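Long-range contacts in uncharacterized protein (Bacteroides ovatus, PDB 4FS7), which is of unknown function but, as an extracellular leucine-rich repeat protein of the BspA type, probably serves in protein binding: residues A[224-229]-A[246-251]; A[233-238]-A[253-258]; A[270-275]-A[290-295]; A[315-320]-A[335-340]. All blocks are in the same frame, centred on the assembly; numbering follows the deposited sequence. Where two conformers were deposited one is given.

Contact 1: A[224-229]-A[246-251]; sequences DFALSK and KSVFYG
Two successive loops of the leucine-rich repeat solenoid lie against each other here, and Phe225 lays its ring over Ser247. CB of Ser247 sits 3.5 Å from the centroid of the Phe225 ring, a CH-pi contact almost on the ring normal, which a small residue allows. The same ring runs alongside Tyr250, whose CB lies 3.7 Å from Phe225 CE1, the two planes inclined at 49°. Phe225 also meets the ring of Tyr202 in the preceding loop, so aromatic rings follow one another along the repeats. Such repetition is the hallmark of a solenoid: each coil carries a type I turn, Phe225 to Ser228 and Ser247 to Tyr250, and the backbone of one turn bonds to that of the next, Leu227 N to Val248 O (2.9 Å). Tyr250 O takes two donors from opposite faces of its plane, Ser228 OG at 2.8 Å and Lys229 N at 3.0 Å. Lys229, folded back by its second torsion (chi2 -76°), brings NZ to a lone pair of Gly251 O at 2.8 Å. Gly251 has no side chain to obstruct that lysine. At the other end Asp224 OD1 accepts Lys246 N at 2.9 Å from above the carboxylate plane, while a water joins Asp224 OD2 to Lys246 NZ.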
# COMPACT_ATOMS: atom_id res chain seq x y z
N ASP A 224 2.82 -0.63 -7.47
CA ASP A 224 1.86 -1.68 -7.63
C ASP A 224 1.01 -1.85 -6.37
O ASP A 224 1.56 -1.88 -5.27
CB ASP A 224 2.53 -3.04 -7.93
CG ASP A 224 3.31 -3.12 -9.23
OD1 ASP A 224 3.30 -2.16 -10.01
OD2 ASP A 224 3.93 -4.18 -9.44
N PHE A 225 -0.31 -1.91 -6.50
CA PHE A 225 -1.22 -2.09 -5.39
C PHE A 225 -1.11 -0.99 -4.31
O PHE A 225 -1.57 -1.16 -3.20
CB PHE A 225 -1.06 -3.47 -4.71
CG PHE A 225 -1.47 -4.63 -5.56
CD1 PHE A 225 -2.80 -5.10 -5.54
CD2 PHE A 225 -0.56 -5.30 -6.34
CE1 PHE A 225 -3.18 -6.18 -6.30
CE2 PHE A 225 -0.97 -6.39 -7.11
CZ PHE A 225 -2.25 -6.82 -7.06
N ALA A 226 -0.56 0.19 -4.65
CA ALA A 226 -0.26 1.17 -3.59
C ALA A 226 -1.46 1.68 -2.85
O ALA A 226 -1.35 2.02 -1.66
CB ALA A 226 0.58 2.33 -4.12
N LEU A 227 -2.59 1.76 -3.55
CA LEU A 227 -3.84 2.24 -2.96
C LEU A 227 -4.92 1.17 -3.09
O LEU A 227 -6.10 1.49 -3.12
CB LEU A 227 -4.25 3.58 -3.59
CG LEU A 227 -3.35 4.77 -3.24
CD1 LEU A 227 -3.70 5.98 -4.12
CD2 LEU A 227 -3.56 5.08 -1.77
N SER A 228 -4.53 -0.09 -3.12
CA SER A 228 -5.51 -1.17 -3.25
C SER A 228 -6.30 -1.34 -1.99
O SER A 228 -5.78 -1.24 -0.86
CB SER A 228 -4.76 -2.45 -3.58
OG SER A 228 -5.61 -3.57 -3.55
N LYS A 229 -7.59 -1.63 -2.12
CA LYS A 229 -8.46 -1.84 -0.97
C LYS A 229 -8.38 -0.68 0.01
O LYS A 229 -8.23 -0.88 1.22
CB LYS A 229 -8.15 -3.16 -0.28
CG LYS A 229 -8.59 -4.35 -1.10
CD LYS A 229 -10.11 -4.56 -1.04
CE LYS A 229 -10.42 -5.73 -1.87
NZ LYS A 229 -11.78 -5.72 -2.39
N LYS A 246 1.02 -1.36 -11.54
CA LYS A 246 -0.09 -2.28 -11.79
C LYS A 246 -1.06 -2.27 -10.62
O LYS A 246 -0.65 -2.18 -9.46
CB LYS A 246 0.46 -3.68 -11.96
CG LYS A 246 1.41 -3.86 -13.09
CD LYS A 246 2.23 -5.17 -12.97
CE LYS A 246 3.27 -5.28 -14.06
NZ LYS A 246 4.18 -6.42 -13.77
N SER A 247 -2.36 -2.43 -10.89
CA SER A 247 -3.28 -2.79 -9.84
C SER A 247 -3.32 -1.75 -8.70
O SER A 247 -3.63 -2.09 -7.57
CB SER A 247 -2.95 -4.18 -9.26
OG SER A 247 -2.87 -5.15 -10.31
N VAL A 248 -3.08 -0.48 -9.02
CA VAL A 248 -2.89 0.51 -8.00
C VAL A 248 -4.11 0.67 -7.12
O VAL A 248 -3.96 0.92 -5.94
CB VAL A 248 -2.42 1.87 -8.58
CG1 VAL A 248 -2.33 2.94 -7.50
CG2 VAL A 248 -1.10 1.74 -9.32
N PHE A 249 -5.31 0.58 -7.72
CA PHE A 249 -6.53 0.73 -7.03
C PHE A 249 -7.32 -0.58 -6.96
O PHE A 249 -8.56 -0.60 -6.82
CB PHE A 249 -7.39 1.83 -7.66
CG PHE A 249 -6.75 3.18 -7.59
CD1 PHE A 249 -6.88 3.98 -6.45
CD2 PHE A 249 -5.95 3.63 -8.63
CE1 PHE A 249 -6.25 5.21 -6.37
CE2 PHE A 249 -5.35 4.84 -8.55
CZ PHE A 249 -5.47 5.64 -7.42
N TYR A 250 -6.62 -1.69 -7.00
CA TYR A 250 -7.29 -2.99 -7.05
C TYR A 250 -8.31 -3.16 -5.96
O TYR A 250 -8.02 -3.00 -4.78
CB TYR A 250 -6.24 -4.11 -6.92
CG TYR A 250 -6.82 -5.48 -7.09
CD1 TYR A 250 -7.45 -6.11 -6.04
CD2 TYR A 250 -6.81 -6.11 -8.31
CE1 TYR A 250 -8.09 -7.34 -6.20
CE2 TYR A 250 -7.42 -7.36 -8.47
CZ TYR A 250 -8.06 -7.95 -7.42
OH TYR A 250 -8.69 -9.17 -7.67
N GLY A 251 -9.55 -3.51 -6.33
CA GLY A 251 -10.53 -3.90 -5.38
C GLY A 251 -11.11 -2.82 -4.49
O GLY A 251 -11.73 -3.13 -3.48
O HOH W 1 5.52 -5.31 -11.31

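Contact 2: A[233-238]-A[253-258]; sequences KNIIIP and TDLESI
A parallel beta-ladder of the leucine-rich repeat solenoid begins here, with Asn234 beside Ser257 and Ile235 beside Ile258. Ile235 N donates to Ser257 O at 3.0 Å, close to straight. One step earlier, Lys233 O receives Glu256 N at 2.7 Å and, more weakly, Ser257 N, so a single carbonyl holds the loop that leads into strand 257-260. On the sheet face of Asn234 and Ser257 the polar side chains meet. Ser257 OG, placed between its own backbone N and carbonyl carbon (chi1 73°), gives its proton to an in-plane lone pair of Asn234 OD1 at 2.7 Å. Short polar residues suit this solvent-facing side of the sheet, where one water joins Asn234 OD1 to Glu256 OE1 and another joins Ile235 O to Ser257 OG. Lys233 and Glu256 run alongside each other, and the lysine's last bend (chi4 70°) brings NZ to OE2 at 2.9 Å; this salt bridge meets the carboxylate from above its plane. On the other face lie Ile235 and Ile258, and Leu255, just before the strand, crosses Ile235 at about a right angle, its CD1 3.7 Å from Ile235 CG1. These branched aliphatic chains fill the interior of the coil, Ile235 touching Phe249 and both Leu255 and Ile258 touching Phe272. Strand 234-237 forms one border of a four-stranded parallel sheet, and strand 257-260 lies between it and strand 280-283.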
# COMPACT_ATOMS: atom_id res chain seq x y z
N LYS A 233 -12.91 7.73 -2.61
CA LYS A 233 -14.23 7.86 -3.28
C LYS A 233 -14.15 8.44 -4.68
O LYS A 233 -14.82 7.95 -5.58
CB LYS A 233 -15.14 8.76 -2.43
CG LYS A 233 -16.58 8.92 -2.99
CD LYS A 233 -17.36 10.00 -2.19
CE LYS A 233 -18.88 9.82 -2.26
NZ LYS A 233 -19.35 8.60 -1.48
N ASN A 234 -13.35 9.49 -4.88
CA ASN A 234 -13.22 10.15 -6.18
C ASN A 234 -11.76 10.45 -6.39
O ASN A 234 -11.15 11.19 -5.62
CB ASN A 234 -14.05 11.45 -6.24
CG ASN A 234 -15.52 11.20 -6.06
OD1 ASN A 234 -16.21 10.66 -6.96
ND2 ASN A 234 -16.01 11.55 -4.93
N ILE A 235 -11.16 9.85 -7.40
CA ILE A 235 -9.76 10.02 -7.68
C ILE A 235 -9.59 10.86 -8.94
O ILE A 235 -10.19 10.60 -9.99
CB ILE A 235 -9.07 8.62 -7.85
CG1 ILE A 235 -8.90 7.97 -6.50
CG2 ILE A 235 -7.71 8.74 -8.56
CD1 ILE A 235 -7.83 8.65 -5.58
N ILE A 236 -8.73 11.84 -8.84
CA ILE A 236 -8.19 12.56 -9.98
C ILE A 236 -6.71 12.37 -9.96
O ILE A 236 -6.03 12.72 -8.97
CB ILE A 236 -8.56 14.07 -9.94
CG1 ILE A 236 -10.08 14.26 -9.99
CG2 ILE A 236 -7.85 14.80 -11.06
CD1 ILE A 236 -10.50 15.70 -9.93
N ILE A 237 -6.17 11.80 -11.03
CA ILE A 237 -4.74 11.71 -11.20
C ILE A 237 -4.27 12.95 -11.93
O ILE A 237 -4.61 13.15 -13.08
CB ILE A 237 -4.33 10.40 -11.97
CG1 ILE A 237 -4.75 9.13 -11.19
CG2 ILE A 237 -2.82 10.38 -12.25
CD1 ILE A 237 -4.12 8.94 -9.81
N PRO A 238 -3.54 13.83 -11.24
CA PRO A 238 -3.13 15.08 -11.88
C PRO A 238 -2.02 14.86 -12.88
O PRO A 238 -1.36 13.80 -12.94
CB PRO A 238 -2.68 15.94 -10.69
CG PRO A 238 -2.08 14.93 -9.75
CD PRO A 238 -3.06 13.76 -9.85
N THR A 253 -13.66 -0.66 -3.09
CA THR A 253 -15.11 -0.83 -3.19
C THR A 253 -15.93 0.46 -3.03
O THR A 253 -17.11 0.48 -3.37
CB THR A 253 -15.60 -1.87 -2.14
OG1 THR A 253 -15.33 -1.39 -0.83
CG2 THR A 253 -14.94 -3.21 -2.36
N ASP A 254 -15.30 1.51 -2.53
CA ASP A 254 -15.95 2.78 -2.30
C ASP A 254 -15.66 3.80 -3.39
O ASP A 254 -16.21 4.90 -3.41
CB ASP A 254 -15.55 3.36 -0.93
CG ASP A 254 -15.99 2.51 0.21
OD1 ASP A 254 -17.05 1.91 0.05
OD2 ASP A 254 -15.26 2.41 1.23
N LEU A 255 -14.83 3.44 -4.35
CA LEU A 255 -14.37 4.33 -5.39
C LEU A 255 -15.48 4.47 -6.42
O LEU A 255 -15.86 3.47 -7.06
CB LEU A 255 -13.10 3.78 -6.04
CG LEU A 255 -12.46 4.58 -7.15
CD1 LEU A 255 -12.06 5.99 -6.70
CD2 LEU A 255 -11.23 3.82 -7.67
N GLU A 256 -15.98 5.69 -6.57
CA GLU A 256 -17.12 5.99 -7.43
C GLU A 256 -16.78 6.62 -8.77
O GLU A 256 -17.53 6.48 -9.73
CB GLU A 256 -18.11 6.87 -6.70
CG GLU A 256 -18.75 6.21 -5.51
CD GLU A 256 -19.71 7.15 -4.74
OE1 GLU A 256 -20.04 8.25 -5.25
OE2 GLU A 256 -20.13 6.76 -3.63
N SER A 257 -15.73 7.41 -8.82
CA SER A 257 -15.30 8.03 -10.05
C SER A 257 -13.80 8.13 -10.11
O SER A 257 -13.12 8.30 -9.09
CB SER A 257 -15.87 9.43 -10.30
OG SER A 257 -15.29 10.37 -9.46
N ILE A 258 -13.27 8.11 -11.33
CA ILE A 258 -11.88 8.31 -11.65
C ILE A 258 -11.70 9.20 -12.86
O ILE A 258 -12.49 9.13 -13.82
CB ILE A 258 -11.07 6.96 -11.81
CG1 ILE A 258 -11.37 6.18 -13.10
CG2 ILE A 258 -11.27 6.10 -10.56
CD1 ILE A 258 -10.44 6.54 -14.27
O HOH W 2 -19.14 10.24 -6.77
O HOH W 3 -12.91 11.48 -10.43

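Contact 3: A[270-275]-A[290-295]; sequences SLFYNC and EKTFYG
Tyr273 stacks on Tyr294 of the next loop. CB carries CG anti to the backbone nitrogen (chi1 -161°), which sends the ring alongside the other tyrosine. Tyr294 CB lies over the face of the ring, 3.9 Å from Tyr273 CG and 3.6 Å from Tyr273 CD2, while Lys291 CB approaches CD2 obliquely. Farther out, CZ faces Tyr294 CD1 at 3.6 Å, that atom lying over the Tyr273 face, and OH ends over the Tyr294 ring, toward its rim. The result is an offset stack, centroids 4.6 Å apart and planes at 12°. Tyrosine suits this partly exposed site because its flat ring stacks while its hydroxyl reaches outward; Tyr294 OH bonds to Glu317 of the following coil. The pair continues a short row of tyrosines, Tyr250, Tyr273 and Tyr294, on successive coils of the leucine-rich repeat solenoid. Toward the buried side Phe272 and Phe293 run parallel but slid apart, touching at CD2 and CE1 (3.5 Å). Between these two rows the backbones are tied by Phe272 N to Thr292 O and Asn274 N to Tyr294 O, both 2.8 Å. One water links Asn274 OD1 to Gly295 O, and another links Ser270 OG to Glu290 OE2.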
# COMPACT_ATOMS: atom_id res chain seq x y z
N SER A 270 -4.56 -3.63 -14.93
CA SER A 270 -5.46 -3.97 -13.82
C SER A 270 -5.68 -2.85 -12.81
O SER A 270 -5.97 -3.12 -11.65
CB SER A 270 -4.95 -5.22 -13.11
OG SER A 270 -4.90 -6.34 -14.00
N LEU A 271 -5.62 -1.59 -13.23
CA LEU A 271 -5.62 -0.50 -12.28
C LEU A 271 -6.85 -0.47 -11.40
O LEU A 271 -6.75 -0.21 -10.21
CB LEU A 271 -5.47 0.88 -12.92
CG LEU A 271 -4.45 1.77 -12.11
CD1 LEU A 271 -3.04 1.26 -12.47
CD2 LEU A 271 -4.59 3.23 -12.52
N PHE A 272 -8.03 -0.69 -12.00
CA PHE A 272 -9.31 -0.63 -11.31
C PHE A 272 -10.01 -1.96 -11.31
O PHE A 272 -11.24 -2.05 -11.19
CB PHE A 272 -10.20 0.46 -11.90
CG PHE A 272 -9.55 1.81 -11.90
CD1 PHE A 272 -9.36 2.51 -10.71
CD2 PHE A 272 -9.06 2.37 -13.04
CE1 PHE A 272 -8.74 3.72 -10.71
CE2 PHE A 272 -8.41 3.62 -13.04
CZ PHE A 272 -8.23 4.26 -11.83
N TYR A 273 -9.22 -3.04 -11.36
CA TYR A 273 -9.77 -4.38 -11.34
C TYR A 273 -10.62 -4.58 -10.09
O TYR A 273 -10.17 -4.29 -8.97
CB TYR A 273 -8.60 -5.36 -11.36
CG TYR A 273 -8.87 -6.80 -11.80
CD1 TYR A 273 -9.68 -7.65 -11.09
CD2 TYR A 273 -8.22 -7.32 -12.93
CE1 TYR A 273 -9.89 -8.96 -11.53
CE2 TYR A 273 -8.42 -8.63 -13.33
CZ TYR A 273 -9.25 -9.43 -12.62
OH TYR A 273 -9.44 -10.73 -13.03
N ASN A 274 -11.85 -5.07 -10.26
CA ASN A 274 -12.75 -5.33 -9.16
C ASN A 274 -13.15 -4.09 -8.37
O ASN A 274 -13.57 -4.20 -7.22
CB ASN A 274 -12.23 -6.45 -8.24
CG ASN A 274 -12.49 -7.85 -8.77
OD1 ASN A 274 -13.40 -8.06 -9.54
ND2 ASN A 274 -11.69 -8.80 -8.37
N CYS A 275 -13.12 -2.91 -9.00
CA CYS A 275 -13.67 -1.70 -8.39
C CYS A 275 -15.18 -1.69 -8.67
O CYS A 275 -15.68 -1.01 -9.54
CB CYS A 275 -12.99 -0.47 -8.92
SG CYS A 275 -11.30 -0.27 -8.24
N GLU A 290 -4.42 -3.72 -20.36
CA GLU A 290 -5.15 -4.92 -20.02
C GLU A 290 -5.88 -4.81 -18.69
O GLU A 290 -5.30 -4.32 -17.71
CB GLU A 290 -4.22 -6.15 -20.05
CG GLU A 290 -3.16 -6.16 -18.96
CD GLU A 290 -2.43 -7.48 -18.77
OE1 GLU A 290 -2.22 -8.17 -19.77
OE2 GLU A 290 -2.06 -7.82 -17.62
N LYS A 291 -7.11 -5.28 -18.66
CA LYS A 291 -7.86 -5.51 -17.46
C LYS A 291 -8.09 -4.25 -16.64
O LYS A 291 -8.46 -4.36 -15.46
CB LYS A 291 -7.17 -6.59 -16.60
CG LYS A 291 -6.95 -7.91 -17.34
CD LYS A 291 -5.91 -8.81 -16.64
CE LYS A 291 -5.56 -10.02 -17.47
NZ LYS A 291 -4.40 -10.72 -16.82
N THR A 292 -8.00 -3.05 -17.25
CA THR A 292 -8.08 -1.83 -16.44
C THR A 292 -9.34 -1.73 -15.63
O THR A 292 -9.30 -1.31 -14.46
CB THR A 292 -7.90 -0.57 -17.35
OG1 THR A 292 -6.60 -0.59 -17.95
CG2 THR A 292 -8.04 0.73 -16.58
N PHE A 293 -10.49 -2.00 -16.27
CA PHE A 293 -11.77 -1.91 -15.62
C PHE A 293 -12.45 -3.26 -15.46
O PHE A 293 -13.68 -3.38 -15.41
CB PHE A 293 -12.69 -0.92 -16.38
CG PHE A 293 -12.08 0.42 -16.57
CD1 PHE A 293 -11.99 1.32 -15.51
CD2 PHE A 293 -11.54 0.79 -17.79
CE1 PHE A 293 -11.42 2.55 -15.66
CE2 PHE A 293 -10.96 2.05 -17.99
CZ PHE A 293 -10.88 2.91 -16.90
N TYR A 294 -11.64 -4.31 -15.34
CA TYR A 294 -12.21 -5.66 -15.20
C TYR A 294 -13.15 -5.73 -14.01
O TYR A 294 -12.76 -5.35 -12.90
CB TYR A 294 -11.08 -6.72 -14.98
CG TYR A 294 -11.57 -8.14 -15.20
CD1 TYR A 294 -12.33 -8.78 -14.27
CD2 TYR A 294 -11.31 -8.80 -16.41
CE1 TYR A 294 -12.90 -10.02 -14.55
CE2 TYR A 294 -11.81 -10.05 -16.68
CZ TYR A 294 -12.63 -10.66 -15.75
OH TYR A 294 -13.24 -11.87 -16.00
N GLY A 295 -14.35 -6.25 -14.19
CA GLY A 295 -15.24 -6.47 -13.06
C GLY A 295 -15.79 -5.22 -12.46
O GLY A 295 -16.29 -5.24 -11.33
O HOH W 4 -2.57 -6.52 -15.31
O HOH W 5 -4.82 -0.55 -15.82
O HOH W 6 -16.32 -7.39 -9.66

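Contact 4: A[315-320]-A[335-340]; sequences AFESCT and GKRSFR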
# COMPACT_ATOMS: atom_id res chain seq x y z
N ALA A 315 -10.18 -5.18 -21.05
CA ALA A 315 -10.25 -3.89 -20.34
C ALA A 315 -11.57 -3.58 -19.67
O ALA A 315 -11.59 -2.96 -18.62
CB ALA A 315 -9.81 -2.75 -21.23
N PHE A 316 -12.65 -3.98 -20.32
CA PHE A 316 -13.98 -3.76 -19.83
C PHE A 316 -14.74 -5.07 -19.60
O PHE A 316 -15.99 -5.11 -19.47
CB PHE A 316 -14.82 -2.82 -20.71
CG PHE A 316 -14.25 -1.43 -20.84
CD1 PHE A 316 -14.60 -0.46 -19.91
CD2 PHE A 316 -13.40 -1.09 -21.85
CE1 PHE A 316 -14.10 0.82 -20.01
CE2 PHE A 316 -12.90 0.18 -21.95
CZ PHE A 316 -13.27 1.15 -21.02
N GLU A 317 -14.00 -6.18 -19.48
CA GLU A 317 -14.68 -7.46 -19.28
C GLU A 317 -15.48 -7.42 -17.97
O GLU A 317 -14.99 -6.92 -16.94
CB GLU A 317 -13.68 -8.61 -19.30
CG GLU A 317 -14.31 -9.96 -18.96
CD GLU A 317 -13.55 -11.20 -19.38
OE1 GLU A 317 -12.78 -11.14 -20.31
OE2 GLU A 317 -13.83 -12.19 -18.71
N SER A 318 -16.70 -7.96 -18.00
CA SER A 318 -17.54 -8.08 -16.83
C SER A 318 -18.04 -6.73 -16.29
O SER A 318 -18.54 -6.64 -15.16
CB SER A 318 -16.90 -8.96 -15.73
OG SER A 318 -17.06 -10.34 -16.03
N CYS A 319 -18.06 -5.71 -17.16
CA CYS A 319 -18.70 -4.42 -16.82
C CYS A 319 -20.16 -4.53 -17.22
O CYS A 319 -20.61 -4.07 -18.27
CB CYS A 319 -17.99 -3.28 -17.52
SG CYS A 319 -16.35 -2.93 -16.84
N THR A 320 -20.93 -5.18 -16.36
CA THR A 320 -22.28 -5.65 -16.64
C THR A 320 -23.37 -4.60 -16.61
O THR A 320 -24.49 -4.91 -17.03
CB THR A 320 -22.65 -6.80 -15.69
OG1 THR A 320 -22.38 -6.39 -14.35
CG2 THR A 320 -21.88 -8.10 -16.04
N GLY A 335 -8.97 -5.02 -27.94
CA GLY A 335 -8.33 -6.26 -27.59
C GLY A 335 -9.20 -7.47 -27.39
O GLY A 335 -10.43 -7.43 -27.47
N LYS A 336 -8.53 -8.61 -27.23
CA LYS A 336 -9.21 -9.87 -26.92
C LYS A 336 -10.09 -9.69 -25.69
O LYS A 336 -9.64 -9.13 -24.68
CB LYS A 336 -8.13 -10.94 -26.67
CG LYS A 336 -8.67 -12.26 -26.19
CD LYS A 336 -7.59 -13.35 -26.10
CE LYS A 336 -8.17 -14.68 -25.71
NZ LYS A 336 -7.12 -15.74 -25.70
N ARG A 337 -11.34 -10.13 -25.76
CA ARG A 337 -12.27 -10.12 -24.62
C ARG A 337 -12.43 -8.72 -24.03
O ARG A 337 -12.87 -8.58 -22.91
CB ARG A 337 -11.81 -11.10 -23.56
CG ARG A 337 -12.03 -12.55 -23.98
CD ARG A 337 -11.32 -13.59 -23.07
NE ARG A 337 -11.73 -13.47 -21.68
CZ ARG A 337 -11.41 -14.39 -20.77
NH1 ARG A 337 -10.69 -15.45 -21.09
NH2 ARG A 337 -11.76 -14.22 -19.50
N SER A 338 -12.20 -7.65 -24.81
CA SER A 338 -12.25 -6.32 -24.19
C SER A 338 -13.58 -5.91 -23.62
O SER A 338 -13.61 -5.14 -22.66
CB SER A 338 -11.74 -5.24 -25.16
OG SER A 338 -10.34 -5.31 -25.40
N PHE A 339 -14.69 -6.40 -24.22
CA PHE A 339 -16.04 -6.14 -23.71
C PHE A 339 -16.76 -7.46 -23.42
O PHE A 339 -17.97 -7.50 -23.38
CB PHE A 339 -16.84 -5.26 -24.69
CG PHE A 339 -16.24 -3.89 -24.87
CD1 PHE A 339 -16.60 -2.86 -23.99
CD2 PHE A 339 -15.31 -3.62 -25.83
CE1 PHE A 339 -16.04 -1.61 -24.14
CE2 PHE A 339 -14.73 -2.34 -25.98
CZ PHE A 339 -15.12 -1.35 -25.13
N ARG A 340 -16.01 -8.52 -23.12
CA ARG A 340 -16.64 -9.78 -22.86
C ARG A 340 -17.54 -9.65 -21.64
O ARG A 340 -17.17 -9.09 -20.60
CB ARG A 340 -15.61 -10.89 -22.62
CG ARG A 340 -16.26 -12.22 -22.16
CD ARG A 340 -15.30 -13.37 -22.12
NE ARG A 340 -16.01 -14.60 -21.76
CZ ARG A 340 -16.02 -15.18 -20.57
NH1 ARG A 340 -15.39 -14.65 -19.53
NH2 ARG A 340 -16.72 -16.28 -20.42
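Glu317 OE2 is gripped by Arg337 NH2 and Arg340 NH1, each at 3.0 Å, and also by the hydroxyl of Tyr294 in the preceding coil. Arg337 takes the carboxylate side-on: NE donates to OE1 at 2.9 Å while NH2 serves OE2, both on syn lone pairs and close to the guanidinium plane, with the two flat groups 31° apart. A bend in the arginine chain (chi3 58°) turns this edge toward the acid. Arg340 comes differently. It lies alongside Glu317, its guanidinium plane turned 71° from the carboxylate, and NH1 meets OE2 from above the carboxylate plane; its NE is held in turn by Gln363. Three donors on OE2 and one on OE1 fix the rotation of the carboxylate, and two arginines so near would be expected to stabilise its negative charge. Glutamate fits because its extended chain carries the acid from a buried backbone position out to both cations.

Deeper in the coil, Phe316 and Phe339 lie side by side with nearly parallel planes slid apart, CD2 to CE1 at 3.5 Å; each fills the interior with a flat, apolar ring. The backbones between the two layers are joined by Phe316 N to Ser338 O at 2.8 Å and Ser318 N to Arg340 O at 2.9 Å. Phe293 and Phe362 meet these two rings from the neighbouring coils, continuing the phenylalanine row, or spine, of a BspA-type leucine-rich repeat solenoid.

In the fold
The four contacts join neighbouring coils of one elongated solenoid. Contacts 1, 3 and 4 belong to the same row of loops: the centres of contacts 1 and 3 lie about 10 Å apart, as do those of contacts 3 and 4, whereas the centres of contacts 1 and 4 are about 20 Å apart and the two do not touch. Contact 2 lies on the parallel sheet that begins with strand 234-237, its centre about 12 Å from that of contact 1, and its segments alternate with those of contact 1 along the chain. Contacts 3 and 4 follow in series. Aromatic rings of the loop row pack on aliphatic residues of the sheet, around one shared apolar interior that runs lengthwise through the repeats.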